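Local coordinates for protein sgbp-b (PDB 7K44) that probably binds xyloglucan at the surface of the gut commensal Bacteroides uniformis and is encoded in a complex xyloglucan utilization locus, at residues A[301-309]-A[341-351]; A[99-107]-A[115-123]. All blocks are in the same frame, centred on the assembly; numbering follows the deposited sequence. Where two conformers were deposited one is given.

Contact 1 of 2, residues A[301-309]-A[341-351]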
loop_
_atom_site.group_PDB
_atom_site.type_symbol
_atom_site.label_atom_id
_atom_site.label_comp_id
_atom_site.label_asym_id
_atom_site.label_seq_id
_atom_site.Cartn_x
_atom_site.Cartn_y
_atom_site.Cartn_z
ATOM N N PHE A 301 -17.926 12.899 8.446
ATOM C CA PHE A 301 -17.728 13.905 7.419
ATOM C C PHE A 301 -18.776 13.757 6.334
ATOM O O PHE A 301 -19.192 12.649 5.985
ATOM C CB PHE A 301 -16.378 13.746 6.726
ATOM C CG PHE A 301 -15.242 14.316 7.484
ATOM C CD1 PHE A 301 -14.587 13.555 8.432
ATOM C CD2 PHE A 301 -14.839 15.625 7.270
ATOM C CE1 PHE A 301 -13.526 14.087 9.157
ATOM C CE2 PHE A 301 -13.777 16.150 7.984
ATOM C CZ PHE A 301 -13.128 15.384 8.924
ATOM N N ARG A 302 -19.168 14.881 5.770
ATOM C CA ARG A 302 -19.785 14.870 4.462
ATOM C C ARG A 302 -18.894 15.618 3.484
ATOM O O ARG A 302 -18.092 16.484 3.869
ATOM C CB ARG A 302 -21.203 15.437 4.473
ATOM C CG ARG A 302 -21.266 16.923 4.443
ATOM C CD ARG A 302 -22.687 17.342 4.118
ATOM N NE ARG A 302 -22.904 18.744 4.423
ATOM C CZ ARG A 302 -23.797 19.520 3.813
ATOM N NH1 ARG A 302 -24.566 19.034 2.840
ATOM N NH2 ARG A 302 -23.908 20.787 4.170
ATOM N N ILE A 303 -19.015 15.247 2.220
ATOM C CA ILE A 303 -18.248 15.828 1.133
ATOM C C ILE A 303 -19.222 16.195 0.028
ATOM O O ILE A 303 -20.139 15.428 -0.278
ATOM C CB ILE A 303 -17.186 14.829 0.629
ATOM C CG1 ILE A 303 -16.267 14.418 1.789
ATOM C CG2 ILE A 303 -16.425 15.400 -0.561
ATOM C CD1 ILE A 303 -14.974 13.788 1.390
ATOM N N TYR A 304 -19.063 17.378 -0.552
ATOM C CA TYR A 304 -19.870 17.737 -1.708
ATOM C C TYR A 304 -19.074 18.673 -2.612
ATOM O O TYR A 304 -18.199 19.418 -2.150
ATOM C CB TYR A 304 -21.261 18.289 -1.315
ATOM C CG TYR A 304 -21.246 19.577 -0.536
ATOM C CD1 TYR A 304 -21.163 19.573 0.852
ATOM C CD2 TYR A 304 -21.326 20.791 -1.191
ATOM C CE1 TYR A 304 -21.144 20.782 1.566
ATOM C CE2 TYR A 304 -21.303 21.992 -0.491
ATOM C CZ TYR A 304 -21.218 21.973 0.879
ATOM O OH TYR A 304 -21.188 23.167 1.559
ATOM N N LEU A 305 -19.360 18.600 -3.912
ATOM C CA LEU A 305 -18.593 19.291 -4.937
ATOM C C LEU A 305 -19.483 20.260 -5.704
ATOM O O LEU A 305 -20.642 19.948 -6.013
ATOM C CB LEU A 305 -17.975 18.306 -5.927
ATOM C CG LEU A 305 -17.194 17.154 -5.299
ATOM C CD1 LEU A 305 -16.605 16.263 -6.385
ATOM C CD2 LEU A 305 -16.079 17.713 -4.438
ATOM N N LYS A 306 -18.917 21.426 -6.015
ATOM C CA LYS A 306 -19.590 22.469 -6.798
ATOM C C LYS A 306 -20.952 22.845 -6.221
ATOM O O LYS A 306 -21.881 23.210 -6.950
ATOM C CB LYS A 306 -19.649 22.111 -8.289
ATOM C CG LYS A 306 -18.280 22.135 -8.952
ATOM C CD LYS A 306 -18.354 21.908 -10.455
ATOM C CE LYS A 306 -17.008 22.125 -11.109
ATOM N NZ LYS A 306 -17.140 22.229 -12.592
ATOM N N GLY A 307 -21.066 22.794 -4.894
ATOM C CA GLY A 307 -22.286 23.220 -4.235
ATOM C C GLY A 307 -23.430 22.249 -4.333
ATOM O O GLY A 307 -24.539 22.587 -3.912
ATOM N N ASN A 308 -23.197 21.043 -4.858
ATOM C CA ASN A 308 -24.275 20.079 -5.083
ATOM C C ASN A 308 -24.478 19.258 -3.810
ATOM O O ASN A 308 -24.118 18.082 -3.710
ATOM C CB ASN A 308 -23.973 19.218 -6.305
ATOM C CG ASN A 308 -25.165 18.400 -6.745
ATOM O OD1 ASN A 308 -26.198 18.400 -6.083
ATOM N ND2 ASN A 308 -25.027 17.694 -7.866
ATOM N N GLU A 309 -25.061 19.925 -2.809
ATOM C CA GLU A 309 -25.369 19.252 -1.555
ATOM C C GLU A 309 -26.369 18.123 -1.754
ATOM O O GLU A 309 -26.349 17.145 -0.998
ATOM C CB GLU A 309 -25.877 20.254 -0.519
ATOM C CG GLU A 309 -24.873 21.333 -0.194
ATOM C CD GLU A 309 -25.311 22.192 0.973
ATOM O OE1 GLU A 309 -25.609 21.623 2.042
ATOM O OE2 GLU A 309 -25.362 23.433 0.813
ATOM N N LEU A 341 -20.662 11.545 -5.723
ATOM C CA LEU A 341 -20.562 12.968 -5.455
ATOM C C LEU A 341 -21.112 13.849 -6.560
ATOM O O LEU A 341 -21.347 15.039 -6.315
ATOM C CB LEU A 341 -19.097 13.374 -5.238
ATOM C CG LEU A 341 -18.420 12.820 -4.000
ATOM C CD1 LEU A 341 -16.901 12.982 -4.114
ATOM C CD2 LEU A 341 -18.969 13.556 -2.795
ATOM N N VAL A 342 -21.290 13.327 -7.772
ATOM C CA VAL A 342 -21.649 14.153 -8.917
ATOM C C VAL A 342 -22.826 13.527 -9.655
ATOM O O VAL A 342 -22.950 12.302 -9.728
ATOM C CB VAL A 342 -20.462 14.405 -9.877
ATOM C CG1 VAL A 342 -19.219 14.869 -9.094
ATOM C CG2 VAL A 342 -20.151 13.164 -10.726
ATOM N N ASP A 343 -23.695 14.394 -10.192
ATOM C CA ASP A 343 -24.851 13.950 -10.974
ATOM C C ASP A 343 -24.471 13.603 -12.405
ATOM O O ASP A 343 -25.160 12.799 -13.048
ATOM C CB ASP A 343 -25.885 15.076 -11.055
ATOM C CG ASP A 343 -26.770 15.158 -9.828
ATOM O OD1 ASP A 343 -27.132 14.098 -9.277
ATOM O OD2 ASP A 343 -27.118 16.291 -9.426
ATOM N N GLU A 344 -23.399 14.201 -12.910
ATOM C CA GLU A 344 -23.018 14.094 -14.310
ATOM C C GLU A 344 -22.441 12.710 -14.613
ATOM O O GLU A 344 -21.843 12.055 -13.751
ATOM C CB GLU A 344 -21.979 15.174 -14.632
ATOM C CG GLU A 344 -22.525 16.619 -14.649
ATOM C CD GLU A 344 -22.736 17.221 -13.264
ATOM O OE1 GLU A 344 -22.181 16.686 -12.288
ATOM O OE2 GLU A 344 -23.454 18.244 -13.152
ATOM N N THR A 345 -22.646 12.251 -15.858
ATOM C CA THR A 345 -22.187 10.924 -16.254
ATOM C C THR A 345 -20.795 10.903 -16.864
ATOM O O THR A 345 -20.184 9.829 -16.921
ATOM C CB THR A 345 -23.157 10.265 -17.251
ATOM O OG1 THR A 345 -23.358 11.127 -18.380
ATOM C CG2 THR A 345 -24.490 9.969 -16.584
ATOM N N THR A 346 -20.296 12.030 -17.360
ATOM C CA THR A 346 -18.945 12.101 -17.887
ATOM C C THR A 346 -18.180 13.198 -17.168
ATOM O O THR A 346 -18.766 14.154 -16.650
ATOM C CB THR A 346 -18.884 12.354 -19.395
ATOM O OG1 THR A 346 -19.366 13.668 -19.687
ATOM C CG2 THR A 346 -19.708 11.310 -20.155
ATOM N N TRP A 347 -16.860 13.029 -17.141
ATOM C CA TRP A 347 -15.986 14.013 -16.509
ATOM C C TRP A 347 -16.182 15.390 -17.133
ATOM O O TRP A 347 -16.320 16.399 -16.424
ATOM C CB TRP A 347 -14.543 13.531 -16.657
ATOM C CG TRP A 347 -13.507 14.536 -16.284
ATOM C CD1 TRP A 347 -12.562 15.065 -17.103
ATOM C CD2 TRP A 347 -13.304 15.126 -14.996
ATOM N NE1 TRP A 347 -11.782 15.951 -16.415
ATOM C CE2 TRP A 347 -12.221 16.012 -15.118
ATOM C CE3 TRP A 347 -13.935 14.992 -13.755
ATOM C CZ2 TRP A 347 -11.748 16.767 -14.046
ATOM C CZ3 TRP A 347 -13.471 15.741 -12.694
ATOM C CH2 TRP A 347 -12.391 16.622 -12.845
ATOM N N GLY A 348 -16.238 15.448 -18.467
ATOM C CA GLY A 348 -16.389 16.729 -19.139
ATOM C C GLY A 348 -17.668 17.447 -18.761
ATOM O O GLY A 348 -17.681 18.672 -18.603
ATOM N N GLU A 349 -18.764 16.700 -18.622
ATOM C CA GLU A 349 -20.008 17.332 -18.199
ATOM C C GLU A 349 -19.896 17.873 -16.777
ATOM O O GLU A 349 -20.401 18.965 -16.489
ATOM C CB GLU A 349 -21.196 16.385 -18.381
ATOM C CG GLU A 349 -21.457 15.972 -19.842
ATOM C CD GLU A 349 -21.936 17.117 -20.736
ATOM O OE1 GLU A 349 -23.118 17.098 -21.137
ATOM O OE2 GLU A 349 -21.135 18.024 -21.059
ATOM N N PHE A 350 -19.214 17.151 -15.881
ATOM C CA PHE A 350 -18.993 17.703 -14.546
ATOM C C PHE A 350 -18.134 18.959 -14.593
ATOM O O PHE A 350 -18.371 19.913 -13.841
ATOM C CB PHE A 350 -18.350 16.667 -13.620
ATOM C CG PHE A 350 -17.903 17.251 -12.310
ATOM C CD1 PHE A 350 -18.834 17.586 -11.335
ATOM C CD2 PHE A 350 -16.558 17.482 -12.064
ATOM C CE1 PHE A 350 -18.445 18.133 -10.129
ATOM C CE2 PHE A 350 -16.145 18.043 -10.852
ATOM C CZ PHE A 350 -17.095 18.362 -9.878
ATOM N N GLN A 351 -17.108 18.970 -15.447
ATOM C CA GLN A 351 -16.267 20.157 -15.567
ATOM C C GLN A 351 -17.083 21.358 -16.015
ATOM O O GLN A 351 -16.815 22.491 -15.598
ATOM C CB GLN A 351 -15.173 19.917 -16.598
ATOM C CG GLN A 351 -14.086 18.968 -16.186
ATOM C CD GLN A 351 -13.019 18.905 -17.242
ATOM O OE1 GLN A 351 -13.303 18.599 -18.400
ATOM N NE2 GLN A 351 -11.788 19.234 -16.868
HETATM O O HOH W 1 -21.624 16.836 -4.280
HETATM O O HOH W 2 -21.143 17.615 -7.559
HETATM O O HOH W 3 -22.881 17.232 -9.711
#
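The end of strand 300-305, with the type I' turn Leu305-Asn308 that follows it, docks through Leu305, Lys306 and Asn308 onto the loop 341-346 and the short helix 347-352 of the xyloglucan-binding domain. Lys306, in the turn, makes the polar link to the helix. Its chain, extended beyond CG, passes obliquely over the Phe350 ring, CD 3.8 Å from CE1, and carries NZ over the ring face, 4.7 Å from the centroid and only 10° off its normal, a cation-pi geometry. The same NZ donates to Phe350 O (2.9 Å) in the carbonyl plane, on a lone pair, and also to Arg353 O, so one ammonium gathers carbonyls near the C-terminal end of the helix. Trp267 meets the Phe350 ring edge-to-face.

Beside this polar grip lies an apolar patch. Leu305 CB approaches Phe350 CZ at 4.0 Å, and its CD1 branch touches both Leu341 CB and Val342 CG1. Leu341 CD2 meets Ile303 CG2 at 3.9 Å; both residues also touch Ile336 of strand 331-337, which belongs to the other sheet.

The buried Asn308 holds CG anti to its backbone N (chi1 -169°), sending ND2 to OD2 of the exposed Asp343 at 3.0 Å. The bond is fairly straight at the hydrogen, but it reaches the oxygen from above the carboxylate plane, 64° out of it. Asp343 OD1 bonds instead to His311 ND1. A water accepts from Asn308 ND2 and from Asp343 N, and donates to Glu344 OE1 at 2.7 Å, tying the turn to the loop a second time. A tight turn at a strand end, packed against a loop and a short helix beside two antiparallel sheets, is consistent with the beta-sandwich architecture of carbohydrate-binding domains.

Contact 2 of 2, residues A[99-107]-A[115-123]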
loop_
_atom_site.group_PDB
_atom_site.type_symbol
_atom_site.label_atom_id
_atom_site.label_comp_id
_atom_site.label_asym_id
_atom_site.label_seq_id
_atom_site.Cartn_x
_atom_site.Cartn_y
_atom_site.Cartn_z
ATOM N N GLY A 99 21.854 -32.716 -11.248
ATOM C CA GLY A 99 20.643 -33.230 -11.862
ATOM C C GLY A 99 19.380 -32.767 -11.184
ATOM O O GLY A 99 18.398 -33.517 -11.125
ATOM N N LEU A 100 19.381 -31.543 -10.665
ATOM C CA LEU A 100 18.247 -31.040 -9.907
ATOM C C LEU A 100 17.028 -30.844 -10.800
ATOM O O LEU A 100 17.130 -30.354 -11.928
ATOM C CB LEU A 100 18.631 -29.712 -9.262
ATOM C CG LEU A 100 17.651 -29.145 -8.241
ATOM C CD1 LEU A 100 17.314 -30.179 -7.190
ATOM C CD2 LEU A 100 18.256 -27.906 -7.609
ATOM N N ILE A 101 15.861 -31.225 -10.275
ATOM C CA ILE A 101 14.615 -31.002 -10.994
ATOM C C ILE A 101 14.372 -29.504 -11.175
ATOM O O ILE A 101 14.878 -28.661 -10.423
ATOM C CB ILE A 101 13.447 -31.659 -10.244
ATOM C CG1 ILE A 101 13.265 -31.003 -8.878
ATOM C CG2 ILE A 101 13.680 -33.155 -10.090
ATOM C CD1 ILE A 101 12.012 -31.421 -8.163
ATOM N N ASP A 102 13.577 -29.170 -12.191
ATOM C CA ASP A 102 13.257 -27.768 -12.434
ATOM C C ASP A 102 12.181 -27.261 -11.483
ATOM O O ASP A 102 12.226 -26.101 -11.053
ATOM C CB ASP A 102 12.821 -27.569 -13.883
ATOM C CG ASP A 102 13.989 -27.578 -14.840
ATOM O OD1 ASP A 102 15.094 -27.156 -14.433
ATOM O OD2 ASP A 102 13.801 -27.999 -15.999
ATOM N N GLU A 103 11.203 -28.103 -11.159
ATOM C CA GLU A 103 10.171 -27.738 -10.201
ATOM C C GLU A 103 9.530 -28.984 -9.613
ATOM O O GLU A 103 9.471 -30.040 -10.251
ATOM C CB GLU A 103 9.094 -26.815 -10.789
ATOM C CG GLU A 103 8.693 -27.083 -12.224
ATOM C CD GLU A 103 7.719 -26.027 -12.737
ATOM O OE1 GLU A 103 6.688 -25.796 -12.069
ATOM O OE2 GLU A 103 7.993 -25.419 -13.793
ATOM N N GLY A 104 9.041 -28.831 -8.391
ATOM C CA GLY A 104 8.390 -29.887 -7.649
ATOM C C GLY A 104 8.309 -29.500 -6.187
ATOM O O GLY A 104 7.827 -28.414 -5.851
ATOM N N SER A 105 8.793 -30.370 -5.311
ATOM C CA SER A 105 8.759 -30.112 -3.885
ATOM C C SER A 105 10.085 -30.531 -3.273
ATOM O O SER A 105 10.781 -31.414 -3.787
ATOM C CB SER A 105 7.604 -30.835 -3.164
ATOM O OG SER A 105 6.344 -30.576 -3.781
ATOM N N LEU A 106 10.443 -29.863 -2.178
ATOM C CA LEU A 106 11.567 -30.267 -1.340
ATOM C C LEU A 106 11.005 -30.860 -0.058
ATOM O O LEU A 106 10.142 -30.247 0.581
ATOM C CB LEU A 106 12.445 -29.058 -1.028
ATOM C CG LEU A 106 13.649 -29.257 -0.115
ATOM C CD1 LEU A 106 14.545 -30.418 -0.569
ATOM C CD2 LEU A 106 14.442 -27.965 -0.056
ATOM N N VAL A 107 11.474 -32.057 0.304
ATOM C CA VAL A 107 10.876 -32.844 1.376
ATOM C C VAL A 107 11.903 -33.131 2.464
ATOM O O VAL A 107 13.047 -33.503 2.174
ATOM C CB VAL A 107 10.312 -34.175 0.834
ATOM C CG1 VAL A 107 9.514 -34.870 1.914
ATOM C CG2 VAL A 107 9.466 -33.929 -0.412
ATOM N N ALA A 115 7.665 -33.176 6.157
ATOM C CA ALA A 115 7.306 -31.820 5.778
ATOM C C ALA A 115 7.782 -31.584 4.354
ATOM O O ALA A 115 8.779 -32.166 3.918
ATOM C CB ALA A 115 7.932 -30.775 6.718
ATOM N N PHE A 116 7.064 -30.735 3.625
ATOM C CA PHE A 116 7.480 -30.413 2.270
ATOM C C PHE A 116 7.104 -28.980 1.931
ATOM O O PHE A 116 6.271 -28.356 2.593
ATOM C CB PHE A 116 6.917 -31.394 1.234
ATOM C CG PHE A 116 5.427 -31.301 1.039
ATOM C CD1 PHE A 116 4.555 -31.856 1.960
ATOM C CD2 PHE A 116 4.902 -30.685 -0.082
ATOM C CE1 PHE A 116 3.185 -31.786 1.771
ATOM C CE2 PHE A 116 3.532 -30.609 -0.277
ATOM C CZ PHE A 116 2.675 -31.160 0.652
ATOM N N THR A 117 7.730 -28.468 0.878
ATOM C CA THR A 117 7.517 -27.094 0.455
ATOM C C THR A 117 7.693 -27.053 -1.052
ATOM O O THR A 117 8.445 -27.865 -1.604
ATOM C CB THR A 117 8.529 -26.151 1.140
ATOM O OG1 THR A 117 8.186 -24.786 0.874
ATOM C CG2 THR A 117 9.962 -26.410 0.656
ATOM N N PRO A 118 7.003 -26.152 -1.748
ATOM C CA PRO A 118 7.234 -26.012 -3.188
ATOM C C PRO A 118 8.681 -25.641 -3.467
ATOM O O PRO A 118 9.334 -24.964 -2.673
ATOM C CB PRO A 118 6.289 -24.871 -3.592
ATOM C CG PRO A 118 5.267 -24.823 -2.524
ATOM C CD PRO A 118 5.971 -25.215 -1.264
ATOM N N PHE A 119 9.192 -26.115 -4.604
ATOM C CA PHE A 119 10.536 -25.779 -5.044
ATOM C C PHE A 119 10.541 -25.510 -6.540
ATOM O O PHE A 119 9.891 -26.229 -7.309
ATOM C CB PHE A 119 11.556 -26.912 -4.751
ATOM C CG PHE A 119 12.930 -26.613 -5.283
ATOM C CD1 PHE A 119 13.764 -25.732 -4.613
ATOM C CD2 PHE A 119 13.355 -27.138 -6.491
ATOM C CE1 PHE A 119 15.005 -25.417 -5.117
ATOM C CE2 PHE A 119 14.599 -26.825 -7.002
ATOM C CZ PHE A 119 15.427 -25.968 -6.313
ATOM N N ARG A 120 11.282 -24.479 -6.947
ATOM C CA ARG A 120 11.658 -24.299 -8.342
ATOM C C ARG A 120 13.062 -23.712 -8.405
ATOM O O ARG A 120 13.495 -22.997 -7.495
ATOM C CB ARG A 120 10.645 -23.463 -9.136
ATOM C CG ARG A 120 10.198 -22.207 -8.445
ATOM C CD ARG A 120 9.300 -21.363 -9.353
ATOM N NE ARG A 120 10.011 -20.876 -10.529
ATOM C CZ ARG A 120 9.539 -20.958 -11.770
ATOM N NH1 ARG A 120 8.355 -21.508 -11.999
ATOM N NH2 ARG A 120 10.253 -20.480 -12.781
ATOM N N ARG A 121 13.775 -24.035 -9.485
ATOM C CA ARG A 121 15.181 -23.673 -9.609
ATOM C C ARG A 121 15.408 -22.224 -9.993
ATOM O O ARG A 121 16.502 -21.706 -9.765
ATOM C CB ARG A 121 15.871 -24.520 -10.677
ATOM C CG ARG A 121 16.303 -25.894 -10.253
ATOM C CD ARG A 121 17.295 -26.463 -11.260
ATOM N NE ARG A 121 17.124 -25.895 -12.594
ATOM C CZ ARG A 121 17.930 -24.985 -13.137
ATOM N NH1 ARG A 121 18.973 -24.523 -12.456
ATOM N NH2 ARG A 121 17.689 -24.524 -14.357
ATOM N N THR A 122 14.426 -21.569 -10.601
ATOM C CA THR A 122 14.606 -20.215 -11.095
ATOM C C THR A 122 13.608 -19.285 -10.424
ATOM O O THR A 122 12.523 -19.706 -10.010
ATOM C CB THR A 122 14.411 -20.161 -12.613
ATOM O OG1 THR A 122 13.152 -20.756 -12.945
ATOM C CG2 THR A 122 15.527 -20.931 -13.311
ATOM N N ALA A 123 14.001 -18.019 -10.313
ATOM C CA ALA A 123 13.155 -17.012 -9.689
ATOM C C ALA A 123 11.997 -16.636 -10.607
ATOM O O ALA A 123 12.147 -16.559 -11.828
ATOM C CB ALA A 123 13.981 -15.767 -9.387
HETATM O O HOH W 4 12.515 -23.599 -12.973
#
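Arg121 and Asp102 form the salt bridge of this contact: NE donates to OD1 at 3.0 Å, nearly straight at the hydrogen (166°), with the oxygen in the guanidinium plane and met almost along its own C-O axis. The carboxylate is turned 46° against the guanidinium plane. The backbones pair as well, Arg121 N donating to Asp102 O, while NH1 reaches beyond the hairpin to Val43 O. With a leucine in place of Arg121, the Asp102 carboxylate would probably lose its charged mate and Val43 O its side-chain donor.

The aliphatic part of Arg121 runs past Leu100 in the opposite direction, CG lying 3.9 Å from Leu100 CD2. That methyl also reaches Phe119 CZ at 3.7 Å. Ile101 O comes to the edge of the Phe119 ring, near its plane; this carbonyl is buried and has no hydrogen-bond partner. Phe119 CG stands anti to the backbone N (chi1 176°), which brings CZ against Leu100 and the ring into an edge-to-face stack with Phe64 of strand 59-65.

What positions these groups is the antiparallel pairing behind them. Gly104 with Phe119 and Leu106 with Thr117 are hydrogen-bonded pairs, as in Gly104 N to Phe119 O (2.9 Å) and Leu106 N to Thr117 O (2.9 Å). Between and beyond them lie the non-hydrogen-bonded pairs Glu103-Arg120, Ser105-Pro118 and Val107-Phe116, where Val107 CG2 meets Phe116 CB at 4.0 Å. Beside the salt bridge, Arg120 reaches forward to the loop after its strand, NE and NH2 gripping Thr122 O and OG1 side-on.

Leu106, Thr117 and Phe119 share one face and meet strands 33-39 and 48-54 of the facing sheet. This is a beta hairpin whose second strand edges one sheet of a sandwich, consistent with an immunoglobulin-like fold.

In the fold
Contacts 1 and 2 lie on opposite sides of the chain's centre, with their own centres 55 Å apart and their nearest atoms about 40 Å apart, so neither can touch the other. They follow in series along the chain: 99-107 and 115-123 close before 301-309 opens. Contact 2 belongs to the N-terminal sandwich, whose two sheets repeat the strand orders of the next one, which carries the IPT/TIG family match, suggesting similar modules. Contact 1 lies in the xyloglucan-binding domain, which also holds the calcium ion coordinated by Asn213, Asp215, Asp241, Lys243 and Asp378; neither contact supplies a calcium ligand. Contact 2 joins neighbouring strands of one hairpin, contact 1 segments 32 residues apart at their closest ends.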